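Local coordinates for mercuric reductase (Metallosphaera sedula, PDB 4YWO), which probably reduces mercuric ion to elemental mercury at the expense of NADPH, using an FAD cofactor, at residues Cys58-Arg63 with Gly94-Met99; Ala370-Met375 with Phe390-Thr395. All coordinates share one frame; numbering follows the deposited sequence.

Contact 1 (Cys58-Arg63 with Gly94-Met99). With FAD (flavin-adenine dinucleotide), chain B.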
loop_
_atom_site.group_PDB
_atom_site.type_symbol
_atom_site.label_atom_id
_atom_site.label_comp_id
_atom_site.label_asym_id
_atom_site.label_seq_id
_atom_site.Cartn_x
_atom_site.Cartn_y
_atom_site.Cartn_z
ATOM N N CYS A 58 -2.324 9.155 17.309
ATOM C CA CYS A 58 -1.924 8.292 16.213
ATOM C C CYS A 58 -0.494 7.804 16.327
ATOM O O CYS A 58 -0.209 6.645 16.024
ATOM C CB CYS A 58 -2.123 9.006 14.874
ATOM S SG CYS A 58 -3.110 10.518 14.973
ATOM N N VAL A 59 0.415 8.673 16.752
ATOM C CA VAL A 59 1.828 8.249 16.764
ATOM C C VAL A 59 2.146 7.194 17.849
ATOM O O VAL A 59 2.627 6.089 17.530
ATOM C CB VAL A 59 2.769 9.454 16.844
ATOM C CG1 VAL A 59 4.158 9.032 17.107
ATOM C CG2 VAL A 59 2.610 10.244 15.561
ATOM N N PRO A 60 1.805 7.448 19.149
ATOM C CA PRO A 60 2.126 6.427 20.125
ATOM C C PRO A 60 1.251 5.134 19.953
ATOM O O PRO A 60 1.759 4.005 20.209
ATOM C CB PRO A 60 1.728 7.096 21.468
ATOM C CG PRO A 60 0.948 8.299 21.042
ATOM C CD PRO A 60 1.440 8.736 19.789
ATOM N N SER A 61 0.025 5.279 19.430
ATOM C CA SER A 61 -0.878 4.131 19.291
ATOM C C SER A 61 -0.355 3.186 18.146
ATOM O O SER A 61 -0.243 1.937 18.334
ATOM C CB SER A 61 -2.305 4.469 19.157
ATOM O OG SER A 61 -2.544 5.243 18.047
ATOM N N LYS A 62 0.052 3.795 17.063
ATOM C CA LYS A 62 0.594 2.951 15.946
ATOM C C LYS A 62 1.902 2.363 16.359
ATOM O O LYS A 62 2.253 1.273 15.903
ATOM C CB LYS A 62 0.593 3.757 14.631
ATOM C CG LYS A 62 -0.777 3.696 13.833
ATOM C CD LYS A 62 -2.127 3.716 14.647
ATOM C CE LYS A 62 -2.827 4.935 14.672
ATOM N NZ LYS A 62 -3.999 4.645 15.564
ATOM N N ARG A 63 2.719 3.071 17.129
ATOM C CA ARG A 63 3.956 2.460 17.567
ATOM C C ARG A 63 3.685 1.234 18.401
ATOM O O ARG A 63 4.332 0.183 18.223
ATOM C CB ARG A 63 4.829 3.467 18.322
ATOM C CG ARG A 63 6.077 2.863 18.958
ATOM C CD ARG A 63 7.054 2.379 17.851
ATOM N NE ARG A 63 8.324 2.116 18.456
ATOM C CZ ARG A 63 9.366 1.702 17.774
ATOM N NH1 ARG A 63 9.308 1.518 16.465
ATOM N NH2 ARG A 63 10.478 1.395 18.459
ATOM N N GLY A 94 10.447 8.161 23.772
ATOM C CA GLY A 94 11.522 8.741 22.975
ATOM C C GLY A 94 11.194 9.145 21.537
ATOM O O GLY A 94 11.620 10.195 21.039
ATOM N N LEU A 95 10.433 8.276 20.859
ATOM C CA LEU A 95 9.989 8.539 19.493
ATOM C C LEU A 95 9.006 9.721 19.504
ATOM O O LEU A 95 9.096 10.596 18.651
ATOM C CB LEU A 95 9.312 7.259 18.946
ATOM C CG LEU A 95 8.613 7.489 17.634
ATOM C CD1 LEU A 95 9.574 7.800 16.508
ATOM C CD2 LEU A 95 7.850 6.210 17.277
ATOM N N VAL A 96 8.108 9.762 20.480
ATOM C CA VAL A 96 7.123 10.830 20.594
ATOM C C VAL A 96 7.886 12.149 20.730
ATOM O O VAL A 96 7.647 13.156 20.057
ATOM C CB VAL A 96 6.146 10.606 21.772
ATOM C CG1 VAL A 96 5.338 11.846 22.051
ATOM C CG2 VAL A 96 5.199 9.458 21.443
ATOM N N GLN A 97 8.824 12.161 21.664
ATOM C CA GLN A 97 9.669 13.403 21.869
ATOM C C GLN A 97 10.441 13.894 20.695
ATOM O O GLN A 97 10.456 15.089 20.359
ATOM C CB GLN A 97 10.619 13.161 23.061
ATOM C CG GLN A 97 9.801 13.052 24.352
ATOM C CD GLN A 97 10.595 12.515 25.546
ATOM O OE1 GLN A 97 11.840 12.508 25.533
ATOM N NE2 GLN A 97 9.875 12.045 26.573
ATOM N N GLU A 98 11.049 12.951 19.959
ATOM C CA GLU A 98 11.722 13.255 18.747
ATOM C C GLU A 98 10.770 13.770 17.678
ATOM O O GLU A 98 11.046 14.774 17.010
ATOM C CB GLU A 98 12.442 12.012 18.170
ATOM C CG GLU A 98 13.044 12.282 16.787
ATOM C CD GLU A 98 13.123 11.070 15.813
ATOM O OE1 GLU A 98 13.598 11.318 14.692
ATOM O OE2 GLU A 98 12.766 9.891 16.104
ATOM N N MET A 99 9.633 13.115 17.511
ATOM C CA MET A 99 8.726 13.585 16.484
ATOM C C MET A 99 8.073 14.937 16.819
ATOM O O MET A 99 7.826 15.748 15.949
ATOM C CB MET A 99 7.689 12.509 16.192
ATOM C CG MET A 99 8.342 11.272 15.612
ATOM S SD MET A 99 7.198 9.909 15.084
ATOM C CE MET A 99 6.103 11.142 14.381
HETATM P PA FAD B . -6.105 18.844 18.811
HETATM O O1A FAD B . -4.784 18.383 18.243
HETATM O O2A FAD B . -6.597 18.283 20.125
HETATM O O5B FAD B . -6.069 20.449 18.931
HETATM C C5B FAD B . -6.438 21.093 20.149
HETATM C C4B FAD B . -5.212 21.755 20.765
HETATM O O4B FAD B . -5.490 23.131 21.034
HETATM C C3B FAD B . -4.827 21.090 22.077
HETATM O O3B FAD B . -3.499 20.565 21.991
HETATM C C2B FAD B . -4.890 22.173 23.135
HETATM O O2B FAD B . -3.603 22.348 23.734
HETATM C C1B FAD B . -5.309 23.447 22.418
HETATM N N9A FAD B . -6.584 23.947 22.989
HETATM C C8A FAD B . -7.710 23.228 23.150
HETATM N N7A FAD B . -8.697 23.980 23.701
HETATM C C5A FAD B . -8.200 25.215 23.901
HETATM C C6A FAD B . -8.709 26.495 24.448
HETATM N N6A FAD B . -9.980 26.607 24.903
HETATM N N1A FAD B . -7.861 27.547 24.477
HETATM C C2A FAD B . -6.596 27.449 24.028
HETATM N N3A FAD B . -6.069 26.320 23.520
HETATM C C4A FAD B . -6.807 25.188 23.430
HETATM N N1 FAD B . -6.254 10.067 13.454
HETATM C C2 FAD B . -5.718 9.535 12.327
HETATM O O2 FAD B . -5.905 10.121 11.239
HETATM N N3 FAD B . -4.994 8.402 12.333
HETATM C C4 FAD B . -4.749 7.715 13.455
HETATM O O4 FAD B . -4.071 6.664 13.427
HETATM C C4X FAD B . -5.300 8.230 14.732
HETATM N N5 FAD B . -5.098 7.595 15.908
HETATM C C5X FAD B . -5.614 8.090 17.058
HETATM C C6 FAD B . -5.393 7.421 18.256
HETATM C C7 FAD B . -5.919 7.922 19.441
HETATM C C7M FAD B . -5.678 7.195 20.738
HETATM C C8 FAD B . -6.719 9.175 19.430
HETATM C C8M FAD B . -7.288 9.716 20.716
HETATM C C9 FAD B . -6.943 9.848 18.235
HETATM C C9A FAD B . -6.416 9.347 17.050
HETATM N N10 FAD B . -6.638 10.022 15.834
HETATM C C10 FAD B . -6.087 9.480 14.657
HETATM C "C1'" FAD B . -7.423 11.259 15.793
HETATM C "C2'" FAD B . -6.483 12.453 15.673
HETATM O "O2'" FAD B . -5.483 12.379 16.695
HETATM C "C3'" FAD B . -7.248 13.764 15.805
HETATM O "O3'" FAD B . -8.349 13.770 14.890
HETATM C "C4'" FAD B . -6.342 14.956 15.517
HETATM O "O4'" FAD B . -5.352 15.063 16.545
HETATM C "C5'" FAD B . -7.145 16.249 15.449
HETATM O "O5'" FAD B . -6.292 17.355 15.735
HETATM P P FAD B . -6.913 18.784 16.136
HETATM O O1P FAD B . -5.826 19.825 16.003
HETATM O O2P FAD B . -8.217 18.958 15.395
HETATM O O3P FAD B . -7.244 18.599 17.700
#

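Contact 2 (Ala370-Met375 with Phe390-Thr395)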
loop_
_atom_site.group_PDB
_atom_site.type_symbol
_atom_site.label_atom_id
_atom_site.label_comp_id
_atom_site.label_asym_id
_atom_site.label_seq_id
_atom_site.Cartn_x
_atom_site.Cartn_y
_atom_site.Cartn_z
ATOM N N ALA A 370 -22.692 -2.341 -6.703
ATOM C CA ALA A 370 -21.673 -2.680 -5.705
ATOM C C ALA A 370 -21.173 -4.082 -5.926
ATOM O O ALA A 370 -21.962 -4.983 -6.346
ATOM C CB ALA A 370 -22.214 -2.529 -4.321
ATOM N N ARG A 371 -19.907 -4.379 -5.596
ATOM C CA ARG A 371 -19.380 -5.715 -5.676
ATOM C C ARG A 371 -18.471 -5.906 -4.479
ATOM O O ARG A 371 -17.787 -4.954 -3.997
ATOM C CB ARG A 371 -18.612 -6.011 -6.952
ATOM C CG ARG A 371 -19.332 -5.892 -8.274
ATOM C CD ARG A 371 -20.316 -7.072 -8.398
ATOM N NE ARG A 371 -21.051 -7.004 -9.687
ATOM C CZ ARG A 371 -22.096 -6.260 -9.937
ATOM N NH1 ARG A 371 -22.714 -5.561 -9.048
ATOM N NH2 ARG A 371 -22.649 -6.291 -11.159
ATOM N N VAL A 372 -18.378 -7.154 -4.068
ATOM C CA VAL A 372 -17.467 -7.560 -2.991
ATOM C C VAL A 372 -16.611 -8.715 -3.461
ATOM O O VAL A 372 -17.119 -9.732 -3.966
ATOM C CB VAL A 372 -18.216 -8.035 -1.724
ATOM C CG1 VAL A 372 -17.228 -8.547 -0.653
ATOM C CG2 VAL A 372 -19.142 -6.978 -1.167
ATOM N N LEU A 373 -15.303 -8.543 -3.397
ATOM C CA LEU A 373 -14.274 -9.516 -3.736
ATOM C C LEU A 373 -13.698 -10.095 -2.414
ATOM O O LEU A 373 -13.213 -9.332 -1.537
ATOM C CB LEU A 373 -13.114 -8.817 -4.427
ATOM C CG LEU A 373 -11.953 -9.696 -4.905
ATOM C CD1 LEU A 373 -12.264 -10.343 -6.213
ATOM C CD2 LEU A 373 -10.659 -8.849 -5.003
ATOM N N PRO A 374 -13.681 -11.421 -2.192
ATOM C CA PRO A 374 -12.996 -11.960 -1.022
ATOM C C PRO A 374 -11.499 -11.822 -1.094
ATOM O O PRO A 374 -10.921 -12.094 -2.174
ATOM C CB PRO A 374 -13.317 -13.462 -1.059
ATOM C CG PRO A 374 -13.893 -13.709 -2.357
ATOM C CD PRO A 374 -14.259 -12.482 -3.073
ATOM N N MET A 375 -10.843 -11.526 0.034
ATOM C CA MET A 375 -9.425 -11.474 0.014
ATOM C C MET A 375 -8.750 -12.828 -0.258
ATOM O O MET A 375 -7.661 -12.888 -0.778
ATOM C CB MET A 375 -9.033 -10.941 1.401
ATOM C CG MET A 375 -7.690 -10.474 1.609
ATOM S SD MET A 375 -7.000 -9.239 0.460
ATOM C CE MET A 375 -7.847 -7.769 0.616
ATOM N N PHE A 390 -11.849 -8.739 2.671
ATOM C CA PHE A 390 -12.569 -8.427 1.484
ATOM C C PHE A 390 -12.269 -7.061 0.946
ATOM O O PHE A 390 -11.699 -6.210 1.644
ATOM C CB PHE A 390 -14.121 -8.528 1.708
ATOM C CG PHE A 390 -14.655 -7.446 2.603
ATOM C CD1 PHE A 390 -15.003 -6.190 2.098
ATOM C CD2 PHE A 390 -14.571 -7.558 3.985
ATOM C CE1 PHE A 390 -15.377 -5.150 2.964
ATOM C CE2 PHE A 390 -14.957 -6.547 4.837
ATOM C CZ PHE A 390 -15.330 -5.329 4.348
ATOM N N VAL A 391 -12.688 -6.828 -0.285
ATOM C CA VAL A 391 -12.680 -5.462 -0.870
ATOM C C VAL A 391 -14.082 -5.231 -1.448
ATOM O O VAL A 391 -14.591 -6.053 -2.237
ATOM C CB VAL A 391 -11.575 -5.233 -1.926
ATOM C CG1 VAL A 391 -11.615 -3.825 -2.385
ATOM C CG2 VAL A 391 -10.279 -5.511 -1.291
ATOM N N LYS A 392 -14.714 -4.129 -1.038
ATOM C CA LYS A 392 -16.064 -3.769 -1.544
ATOM C C LYS A 392 -15.970 -2.442 -2.258
ATOM O O LYS A 392 -15.363 -1.483 -1.754
ATOM C CB LYS A 392 -17.022 -3.628 -0.404
ATOM C CG LYS A 392 -18.468 -3.379 -0.783
ATOM C CD LYS A 392 -19.333 -3.537 0.497
ATOM C CE LYS A 392 -20.772 -3.553 0.148
ATOM N NZ LYS A 392 -21.606 -3.755 1.386
ATOM N N MET A 393 -16.564 -2.372 -3.423
ATOM C CA MET A 393 -16.545 -1.179 -4.281
ATOM C C MET A 393 -17.953 -0.766 -4.616
ATOM O O MET A 393 -18.786 -1.661 -4.892
ATOM C CB MET A 393 -15.684 -1.414 -5.518
ATOM C CG MET A 393 -15.516 -0.216 -6.504
ATOM S SD MET A 393 -14.390 -0.553 -7.831
ATOM C CE MET A 393 -12.843 -0.325 -6.973
ATOM N N VAL A 394 -18.241 0.509 -4.511
ATOM C CA VAL A 394 -19.563 1.046 -4.756
ATOM C C VAL A 394 -19.512 2.098 -5.839
ATOM O O VAL A 394 -18.633 2.967 -5.812
ATOM C CB VAL A 394 -20.132 1.692 -3.501
ATOM C CG1 VAL A 394 -21.532 2.237 -3.719
ATOM C CG2 VAL A 394 -20.071 0.814 -2.249
ATOM N N THR A 395 -20.392 1.991 -6.864
ATOM C CA THR A 395 -20.357 3.005 -7.957
ATOM C C THR A 395 -21.716 3.680 -7.999
ATOM O O THR A 395 -22.715 3.100 -7.615
ATOM C CB THR A 395 -20.051 2.456 -9.365
ATOM O OG1 THR A 395 -21.121 1.514 -9.741
ATOM C CG2 THR A 395 -18.695 1.718 -9.400
#

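Contact 1 (Cys58-Arg63 with Gly94-Met99)
V59 and M99 meet tip to tip where the helix that carries C58, of the disulfide that is probably redox-active as in relatives, runs beside helix 87-110 in the FAD-binding region of the disulfide oxidoreductase fold. The two short helical segments are roughly antiparallel, at 146°, with axes 10.0 Å apart, and no hydrogen bond joins them. The close side of the interface is apolar and buried. With V59 CG1 set opposite the backbone N (chi1 169°), both methyls of this valine face the thioether: CG1 lies 3.8 Å from M99 SD, and CG2 comes equally near M99 CE because the methionine chain bends at its last torsion. Next to them the P60 ring crosses V96 at about a right angle, with P60 CD 4.2 Å from V96 CG2, while N55 and V54 of helix 51-56 cover V96 and M99.

Packing is sparser towards R63. Its aliphatic CD rests 4.0 Å from L95 CD2, and L95 itself remains partly exposed. The guanidinium runs on past L95, the arginine side chain also touching K92 of helix 87-110, and R63 NH1 is hydrogen-bonded to I383 O and N385 OD1 of the second subunit, so this margin of the contact is completed across the dimer interface.

The other face of helix 58-63 serves the cofactor. K62 NZ donates to S61 OG and to FAD N5 and forms a salt bridge with E188, although the exact placement of the lysine end is doubtful. C58, disulfide-linked to C53, stands over the isoalloxazine face, as expected for the flavin-proximal cysteine of this family, with C58 SG 3.2 Å from FAD C10.

Contact 2 (Ala370-Met375 with Phe390-Thr395)
R371 and M393 form a hydrogen-bonded pair in the antiparallel sheet of the dimerisation domain, where strand 368-374 lies outermost within the chain against strand 390-396. Four backbone bonds carry the ladder. R371 N donates to M393 O at 3.0 Å and R371 O receives M393 N in return; two residues on, L373 N reaches V391 O at 2.8 Å, with an N-H...O angle of 170°, and V391 N answers to L373 O. At the non-hydrogen-bonded positions between and beyond them, CA-H groups supplement the same carbonyls, as where K392 CA comes 3.2 Å from R371 O.

Apolar contacts divide between the two faces. On one, V372 is central: its CG2 lies 3.7 Å from K392 CG, against the extended lysine chain, and its CG1 is 3.9 Å from F390 CB. F390 CG sits between the backbone N and the carbonyl carbon (chi1 69°), which leads the ring away from strand 370-374 and onto A217 and E220 of helix 215-227. On the other face, L373 and V391 pack against helix 442-449; just past the strand end, M375, its chain folded at chi2 and chi3, brings CE to 3.8 Å from V391 CG2.

The polar side-chain ends do not bond across the strands. R371 NH1 turns back to A370 O at 2.9 Å, approaching from well above the carbonyl plane, while K392 NZ makes salt bridges with E214 and E216.

The strands are thus joined by main-chain bonds, with apolar contacts on both faces. The lysine charge, probably balanced by the two carboxylates, links the sheet to helix 215-227 and the residue just before it.

Within one subunit the contacts are distant and do not touch: their centres are 34 Å apart and their nearest atoms about 19 Å. The dimer brings their surroundings together. The connection between the two strands of contact 2 contains I383 and N385, and it is the second subunit's copies of these residues that bind R63 of contact 1. The flavin site is shared in the same way, since F437 of the second subunit packs on C58 and offers its carbonyl to FAD, whereas within the chain F437 lies about 11 Å from L373, side chain to side chain. Contact 1 therefore borders the cofactor directly, and contact 2 belongs to the domain that completes the partner's site.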